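Local coordinates for protein hydrolase (Thermococcus thioreducens, PDB 6IAH) that acts as a magnesium-binding phosphatase of the haloacid dehalogenase superfamily with diverse substrate specificity, probably hydrolysing phosphoglycolate among others, at residues D13-Y18 with K127-V132; A154-L159 with V172-Y177; N106-G111 with F119-L124; V195-T200 with V220-D225. One frame throughout, in Å; residues are numbered along the deposited sequence. Where two conformers were deposited one is given.

Overall arrangement
Interaction 4 holds the magnesium ligand D199 and interaction 1 the second-site residues D13 and E16, with interaction 2 near the same end of the parallel sheet. Interaction 1 pairs strands 12-13 and 129-130; interaction 3, at the end of helix 100-110, is nested in the largely helical excursion this pairing closes and touches interaction 1, centres about 16 Å apart. Interactions 2 and 4 follow in series at the two flanks of the sheet, about 20 Å apart between centres. Interactions 3 and 4 are farthest apart, about 31 Å between centres. The strand pair of interaction 1 joins the helical insertion to the core beside the metal site, consistent with a C1-capped haloacid dehalogenase.

Interaction 1: residues D13-Y18 with K127-V132; sequences DVRESY and KERPIV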
# COMPACT_ATOMS: atom_id res chain seq x y z
N ASP A 13 1.11 5.57 -8.93
CA ASP A 13 2.22 4.63 -9.10
C ASP A 13 3.13 4.92 -7.91
O ASP A 13 3.74 6.02 -7.85
CB ASP A 13 2.95 4.91 -10.40
CG ASP A 13 4.18 4.04 -10.61
OD1 ASP A 13 4.67 3.27 -9.76
OD2 ASP A 13 4.71 4.15 -11.73
N VAL A 14 3.24 3.96 -7.00
CA VAL A 14 4.03 4.14 -5.80
C VAL A 14 5.38 3.60 -6.11
O VAL A 14 5.92 2.84 -5.27
CB VAL A 14 3.45 3.51 -4.52
CG1 VAL A 14 2.12 4.21 -4.21
CG2 VAL A 14 3.25 1.98 -4.62
N ARG A 15 5.83 3.94 -7.33
CA ARG A 15 7.21 3.85 -7.87
C ARG A 15 8.19 3.29 -6.82
O ARG A 15 9.16 3.88 -6.36
CB ARG A 15 7.62 5.20 -8.53
CG ARG A 15 7.31 5.36 -10.07
CD ARG A 15 8.14 6.47 -10.76
NE ARG A 15 9.50 6.59 -10.18
CZ ARG A 15 10.02 7.60 -9.45
NH1 ARG A 15 9.38 8.75 -9.19
NH2 ARG A 15 11.27 7.46 -8.99
N GLU A 16 7.83 2.11 -6.41
CA GLU A 16 8.54 1.43 -5.36
C GLU A 16 9.07 2.34 -4.13
O GLU A 16 10.16 2.02 -3.58
CB GLU A 16 9.53 0.48 -6.05
CG GLU A 16 8.78 -0.54 -6.94
CD GLU A 16 8.13 0.13 -8.19
OE1 GLU A 16 8.90 0.66 -9.03
OE2 GLU A 16 6.87 0.21 -8.31
N SER A 17 8.28 3.41 -3.76
CA SER A 17 8.59 4.41 -2.70
C SER A 17 8.69 3.61 -1.39
O SER A 17 9.62 3.78 -0.64
CB SER A 17 7.51 5.47 -2.51
OG SER A 17 6.24 4.83 -2.23
N TYR A 18 7.69 2.76 -1.12
CA TYR A 18 7.70 1.93 0.08
C TYR A 18 8.86 0.94 0.09
O TYR A 18 9.44 0.67 1.14
CB TYR A 18 6.43 1.13 0.21
CG TYR A 18 5.12 1.93 0.15
CD1 TYR A 18 4.74 2.79 1.15
CD2 TYR A 18 4.19 1.63 -0.84
CE1 TYR A 18 3.49 3.44 1.11
CE2 TYR A 18 2.96 2.26 -0.89
CZ TYR A 18 2.60 3.14 0.08
OH TYR A 18 1.31 3.67 -0.03
N LYS A 127 8.42 10.68 -4.47
CA LYS A 127 8.76 9.97 -5.72
C LYS A 127 7.55 9.24 -6.34
O LYS A 127 7.67 8.72 -7.42
CB LYS A 127 9.87 8.98 -5.48
CG LYS A 127 11.20 9.65 -5.11
CD LYS A 127 12.30 8.61 -5.28
CE LYS A 127 13.62 9.00 -4.65
NZ LYS A 127 14.05 10.32 -5.17
N GLU A 128 6.41 9.18 -5.62
CA GLU A 128 5.16 8.60 -6.14
C GLU A 128 4.59 9.56 -7.22
O GLU A 128 4.78 10.83 -7.14
CB GLU A 128 4.16 8.39 -4.99
CG GLU A 128 4.66 7.40 -3.94
CD GLU A 128 3.78 7.23 -2.72
OE1 GLU A 128 2.68 7.79 -2.77
OE2 GLU A 128 4.18 6.52 -1.73
N ARG A 129 3.92 8.99 -8.22
CA ARG A 129 3.47 9.73 -9.39
C ARG A 129 2.02 9.40 -9.67
O ARG A 129 1.60 8.24 -9.50
CB ARG A 129 4.28 9.28 -10.61
CG ARG A 129 5.70 9.77 -10.55
CD ARG A 129 6.47 9.65 -11.86
NE ARG A 129 6.07 8.57 -12.78
CZ ARG A 129 6.86 8.05 -13.74
NH1 ARG A 129 8.11 8.49 -13.93
NH2 ARG A 129 6.41 7.07 -14.54
N PRO A 130 1.26 10.39 -10.13
CA PRO A 130 -0.14 10.11 -10.45
C PRO A 130 -0.24 9.21 -11.69
O PRO A 130 0.58 9.33 -12.63
CB PRO A 130 -0.72 11.51 -10.69
CG PRO A 130 0.42 12.32 -11.14
CD PRO A 130 1.58 11.82 -10.35
N ILE A 131 -1.10 8.20 -11.63
CA ILE A 131 -1.54 7.51 -12.86
C ILE A 131 -2.80 8.20 -13.39
O ILE A 131 -2.89 8.56 -14.53
CB ILE A 131 -1.80 6.00 -12.65
CG1 ILE A 131 -0.54 5.32 -12.08
CG2 ILE A 131 -2.27 5.36 -13.94
CD1 ILE A 131 -0.79 3.95 -11.45
N VAL A 132 -3.75 8.46 -12.51
CA VAL A 132 -5.01 9.06 -12.96
C VAL A 132 -4.78 10.54 -13.39
O VAL A 132 -3.86 11.19 -12.89
CB VAL A 132 -6.08 8.89 -11.88
CG1 VAL A 132 -5.79 9.75 -10.66
CG2 VAL A 132 -7.45 9.15 -12.45
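D13 and R129 form an antiparallel hydrogen-bonded pair, the core of the small two-stranded sheet that probably corresponds to the flap of the haloacid dehalogenase fold; the long helical insertion between its strands is consistent with a C1 cap. D13 N donates to R129 O at 2.8 Å, and R129 N returns a bond to D13 O at 3.0 Å with an N-H...O angle of 167°. D13 and E16 belong to the second magnesium site seen for this protein.

The side chain of E128 shows how one residue can stitch the flap to its surroundings. Its CB lies 3.7 Å from D13 O, and its CG 3.5 Å from S17 OG. With CG anti to the carbonyl carbon (chi1 -63°) and the chain extended beyond it, E128 runs side by side with V14, whose CG1 is 3.8 Å from E128 CD. At the tip, OE2 accepts from S17 OG at 2.7 Å on its anti side and also from Y109 OH, while lying over one face of the Y18 ring; OE1 makes a salt bridge to R152. Were E128 exchanged for an alanine, R152 would probably lose the mate of its charge, and the hydroxyls of S17 and Y109 their shared acceptor.

Farther out, R15 lays its aliphatic CD over one face of the R129 guanidinium, the two guanidinium planes being turned 46° apart. At the other end, the extended chain of I131 brings CD1 to 3.5 Å from D13 N.

Interaction 2: residues A154-L159 with V172-Y177; sequences ALEMEL and VTREAY
E156 and R174 cross at about a right angle, and their flat ends are turned fully against each other: carboxylate and guanidinium planes stand 90° apart. The salt bridge is therefore a single-point contact, E156 OE1 to R174 NH1 at 2.9 Å, and the hydrogen bond within it is weak. R174 reaches across because its CG sits between the backbone N and the carbonyl carbon (chi1 73°) and the chain is extended from CG to NE. Each partner has a second tie: R174 NH1 also donates to G151 O, and E156 OE1 also accepts from S153 N, so both ends of the bridge are held by the loop leading into the helix.

E175 comes at the same helix from its N-terminal end. Its chain bends at chi2, presenting the carboxylate to A154 N, which donates to E175 OE2 at 3.0 Å on the syn side, 27° out of the carboxylate plane. A water that accepts from L155 N returns a weak bond to the same oxygen. The helix start would probably stabilise the negative charge placed there.

The apolar part of the contact is small: the methyl of T173 faces the helix, with CG2 obliquely against M157 CB at 4.0 Å. M157 leads its end away from the loop, and its side chain also packs on T150 and F168. Helix 154-164 here meets the loop that follows strand 171-172, the neighbour of strand 145-149 in the parallel sheet. Strand, helix and strand make a beta-alpha-beta crossover of the Rossmann-like core common to haloacid dehalogenase phosphatases.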
# COMPACT_ATOMS: atom_id res chain seq x y z
N ALA A 154 -5.59 7.99 6.91
CA ALA A 154 -6.05 9.34 6.63
C ALA A 154 -4.91 10.31 6.22
O ALA A 154 -5.05 11.04 5.26
CB ALA A 154 -6.82 9.88 7.80
N LEU A 155 -3.81 10.31 6.94
CA LEU A 155 -2.70 11.19 6.61
C LEU A 155 -2.15 10.82 5.25
O LEU A 155 -1.87 11.69 4.44
CB LEU A 155 -1.58 11.03 7.65
CG LEU A 155 -0.37 11.94 7.53
CD1 LEU A 155 0.14 12.31 8.93
CD2 LEU A 155 0.77 11.34 6.73
N GLU A 156 -1.96 9.53 5.02
CA GLU A 156 -1.43 9.05 3.73
C GLU A 156 -2.41 9.31 2.57
O GLU A 156 -1.99 9.44 1.41
CB GLU A 156 -1.11 7.57 3.82
CG GLU A 156 0.17 7.29 4.58
CD GLU A 156 0.31 5.83 4.88
OE1 GLU A 156 -0.69 5.05 4.84
OE2 GLU A 156 1.47 5.46 5.06
N MET A 157 -3.70 9.34 2.90
CA MET A 157 -4.72 9.64 1.95
C MET A 157 -4.69 11.16 1.55
O MET A 157 -4.85 11.50 0.36
CB MET A 157 -6.10 9.21 2.49
CG MET A 157 -7.21 9.17 1.47
SD MET A 157 -6.86 8.27 -0.12
CE MET A 157 -7.76 9.31 -1.19
N GLU A 158 -4.47 12.04 2.53
CA GLU A 158 -4.23 13.45 2.24
C GLU A 158 -3.03 13.61 1.29
O GLU A 158 -3.11 14.40 0.34
CB GLU A 158 -4.01 14.26 3.52
CG GLU A 158 -4.15 15.76 3.33
CD GLU A 158 -2.86 16.43 2.93
OE1 GLU A 158 -1.80 16.01 3.44
OE2 GLU A 158 -2.91 17.39 2.11
N LEU A 159 -1.95 12.88 1.55
CA LEU A 159 -0.79 12.88 0.61
C LEU A 159 -1.17 12.42 -0.81
O LEU A 159 -0.73 13.02 -1.81
CB LEU A 159 0.38 12.00 1.13
CG LEU A 159 0.95 12.34 2.52
CD1 LEU A 159 2.03 11.33 2.90
CD2 LEU A 159 1.47 13.76 2.54
N VAL A 172 -12.68 5.26 2.47
CA VAL A 172 -12.47 4.32 3.59
C VAL A 172 -10.98 4.05 3.66
O VAL A 172 -10.40 3.62 2.66
CB VAL A 172 -13.23 3.02 3.34
CG1 VAL A 172 -12.98 2.01 4.43
CG2 VAL A 172 -14.74 3.35 3.32
N THR A 173 -10.39 4.30 4.83
CA THR A 173 -8.94 4.16 5.06
C THR A 173 -8.78 3.14 6.17
O THR A 173 -9.77 2.65 6.75
CB THR A 173 -8.26 5.49 5.50
OG1 THR A 173 -9.01 6.06 6.58
CG2 THR A 173 -8.27 6.46 4.37
N ARG A 174 -7.55 2.79 6.44
CA ARG A 174 -7.26 1.68 7.35
C ARG A 174 -7.68 1.87 8.81
O ARG A 174 -7.74 0.91 9.53
CB ARG A 174 -5.81 1.27 7.24
CG ARG A 174 -4.84 2.25 7.86
CD ARG A 174 -3.53 1.56 8.18
NE ARG A 174 -2.48 2.53 8.53
CZ ARG A 174 -1.55 3.01 7.70
NH1 ARG A 174 -1.50 2.69 6.37
NH2 ARG A 174 -0.66 3.87 8.18
N GLU A 175 -7.99 3.10 9.22
CA GLU A 175 -8.57 3.39 10.55
C GLU A 175 -9.92 2.71 10.74
O GLU A 175 -10.38 2.57 11.87
CB GLU A 175 -8.86 4.91 10.74
CG GLU A 175 -7.63 5.81 10.89
CD GLU A 175 -6.94 6.09 9.56
OE1 GLU A 175 -7.55 5.76 8.52
OE2 GLU A 175 -5.78 6.59 9.56
N ALA A 176 -10.61 2.40 9.65
CA ALA A 176 -11.98 1.97 9.71
C ALA A 176 -12.12 0.45 9.40
O ALA A 176 -12.63 -0.33 10.26
CB ALA A 176 -12.79 2.84 8.79
N TYR A 177 -11.58 0.04 8.22
CA TYR A 177 -11.74 -1.31 7.64
C TYR A 177 -10.53 -1.62 6.79
O TYR A 177 -9.79 -0.73 6.43
CB TYR A 177 -12.98 -1.42 6.76
CG TYR A 177 -14.26 -1.13 7.52
CD1 TYR A 177 -14.86 -2.12 8.29
CD2 TYR A 177 -14.82 0.12 7.52
CE1 TYR A 177 -16.01 -1.86 9.00
CE2 TYR A 177 -15.96 0.39 8.29
CZ TYR A 177 -16.55 -0.63 8.99
OH TYR A 177 -17.70 -0.42 9.75
O HOH W 1 -3.45 9.08 9.72

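Interaction 3: residues N106-G111 with F119-L124; sequences NTFYLG and FDFPGL
The backbones of F108-G111 and G123-L124 run close together, held by a bond from L124 N to F108 O at 2.9 Å that lies in the carbonyl plane and is nearly straight at 170°. G111 and G123, neither with a side chain, bring their CA atoms to 3.8 Å. A water links L110 O with G123 N.

The side chains form an aromatic cluster. F119 turns its edge toward the face of F108 in a T-shaped pair, centroids 5.4 Å apart. F108 in turn directs its own edge at the face of F121, with centroids 5.0 Å apart and planes at 88°. On the F119 ring sits the methyl of T107, its CG2 3.6 Å from the centroid in a CH-pi contact, while P122 CD lies against the face of F121 opposite F108. A serine in place of F121 would probably open a gap under the edge of F108 and leave that ring freer to turn.

F108 also packs on L24 and T25 of helix 17-32, and L124 on A21; on another side of helix 100-110, L110 packs on L155 and L159 of helix 154-164.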
# COMPACT_ATOMS: atom_id res chain seq x y z
N ASN A 106 9.51 6.20 9.08
CA ASN A 106 8.70 7.34 8.81
C ASN A 106 9.55 8.58 8.41
O ASN A 106 9.13 9.40 7.57
CB ASN A 106 7.78 7.67 10.00
CG ASN A 106 6.57 6.76 10.10
OD1 ASN A 106 6.14 6.13 9.15
ND2 ASN A 106 5.99 6.71 11.28
N THR A 107 10.71 8.74 9.02
CA THR A 107 11.67 9.77 8.62
C THR A 107 11.99 9.64 7.10
O THR A 107 11.94 10.64 6.38
CB THR A 107 12.94 9.70 9.50
OG1 THR A 107 12.55 9.93 10.88
CG2 THR A 107 13.96 10.74 9.08
N PHE A 108 12.25 8.42 6.63
CA PHE A 108 12.63 8.18 5.22
C PHE A 108 11.39 8.34 4.29
O PHE A 108 11.50 8.93 3.22
CB PHE A 108 13.23 6.79 5.02
CG PHE A 108 14.65 6.67 5.44
CD1 PHE A 108 15.62 7.54 4.93
CD2 PHE A 108 15.07 5.65 6.30
CE1 PHE A 108 16.96 7.40 5.32
CE2 PHE A 108 16.39 5.52 6.69
CZ PHE A 108 17.34 6.37 6.18
N TYR A 109 10.22 7.85 4.72
CA TYR A 109 9.05 7.82 3.83
C TYR A 109 8.37 9.20 3.82
O TYR A 109 8.08 9.73 2.73
CB TYR A 109 8.04 6.69 4.20
CG TYR A 109 6.85 6.70 3.26
CD1 TYR A 109 6.96 6.25 1.95
CD2 TYR A 109 5.62 7.23 3.68
CE1 TYR A 109 5.89 6.30 1.06
CE2 TYR A 109 4.54 7.28 2.82
CZ TYR A 109 4.66 6.82 1.53
OH TYR A 109 3.57 6.93 0.71
N LEU A 110 8.10 9.76 5.02
CA LEU A 110 7.44 11.02 5.17
C LEU A 110 8.35 12.26 5.15
O LEU A 110 7.88 13.32 4.75
CB LEU A 110 6.59 11.04 6.45
CG LEU A 110 5.46 10.02 6.54
CD1 LEU A 110 4.79 10.21 7.88
CD2 LEU A 110 4.43 10.23 5.44
N GLY A 111 9.60 12.15 5.58
CA GLY A 111 10.52 13.28 5.58
C GLY A 111 9.98 14.40 6.42
O GLY A 111 9.49 14.16 7.53
N PHE A 119 15.94 12.98 11.50
CA PHE A 119 16.80 13.90 10.81
C PHE A 119 16.01 14.46 9.62
O PHE A 119 14.94 13.93 9.25
CB PHE A 119 18.05 13.15 10.30
CG PHE A 119 17.77 11.79 9.75
CD1 PHE A 119 17.81 10.66 10.55
CD2 PHE A 119 17.50 11.62 8.38
CE1 PHE A 119 17.55 9.39 10.01
CE2 PHE A 119 17.25 10.35 7.83
CZ PHE A 119 17.26 9.23 8.65
N ASP A 120 16.54 15.50 9.01
CA ASP A 120 15.93 16.13 7.84
C ASP A 120 16.20 15.21 6.64
O ASP A 120 17.32 14.78 6.40
CB ASP A 120 16.52 17.56 7.63
CG ASP A 120 15.72 18.41 6.59
OD1 ASP A 120 14.63 18.03 6.16
OD2 ASP A 120 16.17 19.51 6.20
N PHE A 121 15.14 14.88 5.91
CA PHE A 121 15.22 13.98 4.80
C PHE A 121 14.06 14.31 3.87
O PHE A 121 12.92 14.66 4.36
CB PHE A 121 15.14 12.50 5.22
CG PHE A 121 15.50 11.55 4.12
CD1 PHE A 121 16.81 11.24 3.85
CD2 PHE A 121 14.51 10.97 3.32
CE1 PHE A 121 17.15 10.38 2.79
CE2 PHE A 121 14.82 10.07 2.32
CZ PHE A 121 16.16 9.79 2.04
N PRO A 122 14.35 14.29 2.57
CA PRO A 122 13.28 14.56 1.58
C PRO A 122 12.42 13.29 1.42
O PRO A 122 12.88 12.29 0.90
CB PRO A 122 14.05 14.90 0.28
CG PRO A 122 15.47 14.63 0.52
CD PRO A 122 15.64 13.98 1.88
N GLY A 123 11.22 13.32 1.98
CA GLY A 123 10.38 12.16 1.98
C GLY A 123 10.29 11.39 0.67
O GLY A 123 10.00 11.98 -0.38
N LEU A 124 10.45 10.08 0.74
CA LEU A 124 10.27 9.17 -0.42
C LEU A 124 8.86 9.15 -0.96
O LEU A 124 8.70 8.83 -2.11
CB LEU A 124 10.73 7.76 -0.12
CG LEU A 124 12.24 7.57 0.07
CD1 LEU A 124 12.50 6.20 0.69
CD2 LEU A 124 13.01 7.80 -1.23
O HOH W 2 8.85 15.50 2.51

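Interaction 4: residues V195-T200 with V220-D225; sequences VYIGDT and VMVGRD. With MG (magnesium ion), chain B.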
# COMPACT_ATOMS: atom_id res chain seq x y z
N VAL A 195 -18.91 -0.16 -9.36
CA VAL A 195 -17.73 -0.92 -9.71
C VAL A 195 -16.54 -0.51 -8.81
O VAL A 195 -16.43 0.67 -8.44
CB VAL A 195 -17.39 -0.73 -11.21
CG1 VAL A 195 -17.18 0.73 -11.58
CG2 VAL A 195 -16.19 -1.60 -11.64
N TYR A 196 -15.67 -1.49 -8.51
CA TYR A 196 -14.42 -1.26 -7.81
C TYR A 196 -13.31 -1.49 -8.80
O TYR A 196 -13.31 -2.51 -9.45
CB TYR A 196 -14.23 -2.20 -6.62
CG TYR A 196 -13.07 -1.80 -5.73
CD1 TYR A 196 -13.16 -0.70 -4.87
CD2 TYR A 196 -11.85 -2.49 -5.77
CE1 TYR A 196 -12.07 -0.33 -4.08
CE2 TYR A 196 -10.77 -2.14 -4.96
CZ TYR A 196 -10.86 -1.05 -4.13
OH TYR A 196 -9.77 -0.67 -3.36
N ILE A 197 -12.36 -0.56 -8.85
CA ILE A 197 -11.14 -0.65 -9.73
C ILE A 197 -9.93 -0.96 -8.87
O ILE A 197 -9.56 -0.12 -8.04
CB ILE A 197 -10.90 0.67 -10.47
CG1 ILE A 197 -12.19 1.31 -11.01
CG2 ILE A 197 -9.81 0.49 -11.54
CD1 ILE A 197 -13.05 0.40 -11.83
N GLY A 198 -9.32 -2.16 -9.06
CA GLY A 198 -8.19 -2.64 -8.29
C GLY A 198 -7.05 -2.99 -9.26
O GLY A 198 -7.25 -2.95 -10.45
N ASP A 199 -5.89 -3.24 -8.68
CA ASP A 199 -4.70 -3.76 -9.43
C ASP A 199 -4.26 -5.16 -8.94
O ASP A 199 -3.42 -5.74 -9.54
CB ASP A 199 -3.57 -2.74 -9.34
CG ASP A 199 -3.01 -2.58 -7.93
OD1 ASP A 199 -3.74 -2.29 -6.94
OD2 ASP A 199 -1.78 -2.72 -7.80
N THR A 200 -4.81 -5.70 -7.85
CA THR A 200 -4.30 -6.97 -7.32
C THR A 200 -5.39 -7.99 -7.12
O THR A 200 -6.55 -7.64 -7.09
CB THR A 200 -3.56 -6.81 -5.97
OG1 THR A 200 -4.47 -6.39 -4.94
CG2 THR A 200 -2.39 -5.91 -6.12
N VAL A 220 -13.04 -4.38 -11.75
CA VAL A 220 -12.15 -4.23 -12.91
C VAL A 220 -10.71 -4.20 -12.44
O VAL A 220 -10.34 -3.43 -11.51
CB VAL A 220 -12.54 -2.94 -13.69
CG1 VAL A 220 -11.51 -2.53 -14.73
CG2 VAL A 220 -13.90 -3.14 -14.34
N MET A 221 -9.86 -4.97 -13.11
CA MET A 221 -8.49 -5.03 -12.73
C MET A 221 -7.68 -4.34 -13.77
O MET A 221 -7.63 -4.80 -14.90
CB MET A 221 -8.01 -6.46 -12.56
CG MET A 221 -6.54 -6.48 -12.14
SD MET A 221 -5.81 -8.08 -11.88
CE MET A 221 -6.75 -8.63 -10.44
N VAL A 222 -7.01 -3.25 -13.38
CA VAL A 222 -6.16 -2.51 -14.30
C VAL A 222 -5.04 -3.40 -14.79
O VAL A 222 -4.56 -4.23 -14.02
CB VAL A 222 -5.65 -1.18 -13.75
CG1 VAL A 222 -6.85 -0.29 -13.46
CG2 VAL A 222 -4.76 -1.37 -12.51
N GLY A 223 -4.70 -3.28 -16.06
CA GLY A 223 -3.61 -4.09 -16.66
C GLY A 223 -4.01 -5.52 -17.08
O GLY A 223 -3.20 -6.26 -17.68
N ARG A 224 -5.21 -5.93 -16.71
CA ARG A 224 -5.80 -7.17 -17.19
C ARG A 224 -7.09 -6.91 -17.94
O ARG A 224 -7.25 -7.36 -19.06
CB ARG A 224 -6.06 -8.10 -16.00
CG ARG A 224 -6.36 -9.54 -16.36
CD ARG A 224 -6.79 -10.28 -15.12
NE ARG A 224 -8.12 -9.84 -14.68
CZ ARG A 224 -8.69 -10.17 -13.54
NH1 ARG A 224 -8.07 -10.95 -12.67
NH2 ARG A 224 -9.93 -9.72 -13.25
N ASP A 225 -8.01 -6.18 -17.32
CA ASP A 225 -9.35 -5.97 -17.86
C ASP A 225 -9.44 -4.67 -18.68
O ASP A 225 -10.36 -4.46 -19.48
CB ASP A 225 -10.39 -5.94 -16.72
CG ASP A 225 -10.32 -7.16 -15.87
OD1 ASP A 225 -9.87 -8.22 -16.37
OD2 ASP A 225 -10.72 -7.13 -14.70
MG MG B . -3.36 -1.52 -5.09
O HOH W 3 -3.14 -5.16 -12.06
O HOH W 4 -1.50 -2.23 -5.23
O HOH W 5 -4.33 -3.30 -4.49
O HOH W 6 -3.06 -0.96 -3.20
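I197 with V220 and G198 with M221 form parallel bridges between strands 194-198 and 218-221, the two strands of a beta-alpha-beta unit whose helix is 201-213, at one flank of the Rossmann-like sheet. The tight part is here. V220 N donates to Y196 O, G198 N to V220 O at 2.9 Å, and V222 N to G198 O, three nearly linear bonds zipping the backbones together. On the face carrying I197 and V220, apolar branches close the seam: I197 CG2 meets V222 CG1 at 3.6 Å, the two side chains crossing at about a right angle, and V195 CG2 meets V220 CG2 at 3.9 Å. F232 of helix 229-239 packs over V195, I197 and V220.

Beyond the strand ends the chains part and contact thins. A water donates to both D199 O and V222 O, bridging the divergence, and the end of M221 reaches past D199 O to bring CE near T200 O. On the exposed side, the turn after V222 is held from within: R224 grips D225 side-on, its NE bonding D225 OD1 at 2.9 Å, while M221 N donates to D225 OD2.

D199 spans both regions. Its CB rests 3.7 Å from V222 CG2, yet CG, set between the backbone N and the carbonyl carbon (chi1 68°), carries the carboxylate away to the metal. OD1 binds magnesium at 2.0 Å alongside D6 OD2, D8 O and three waters, a site at the strand ends as in other haloacid dehalogenase enzymes. The second oxygen, D199 OD2, accepts at 2.6 Å from one of those metal-bound waters.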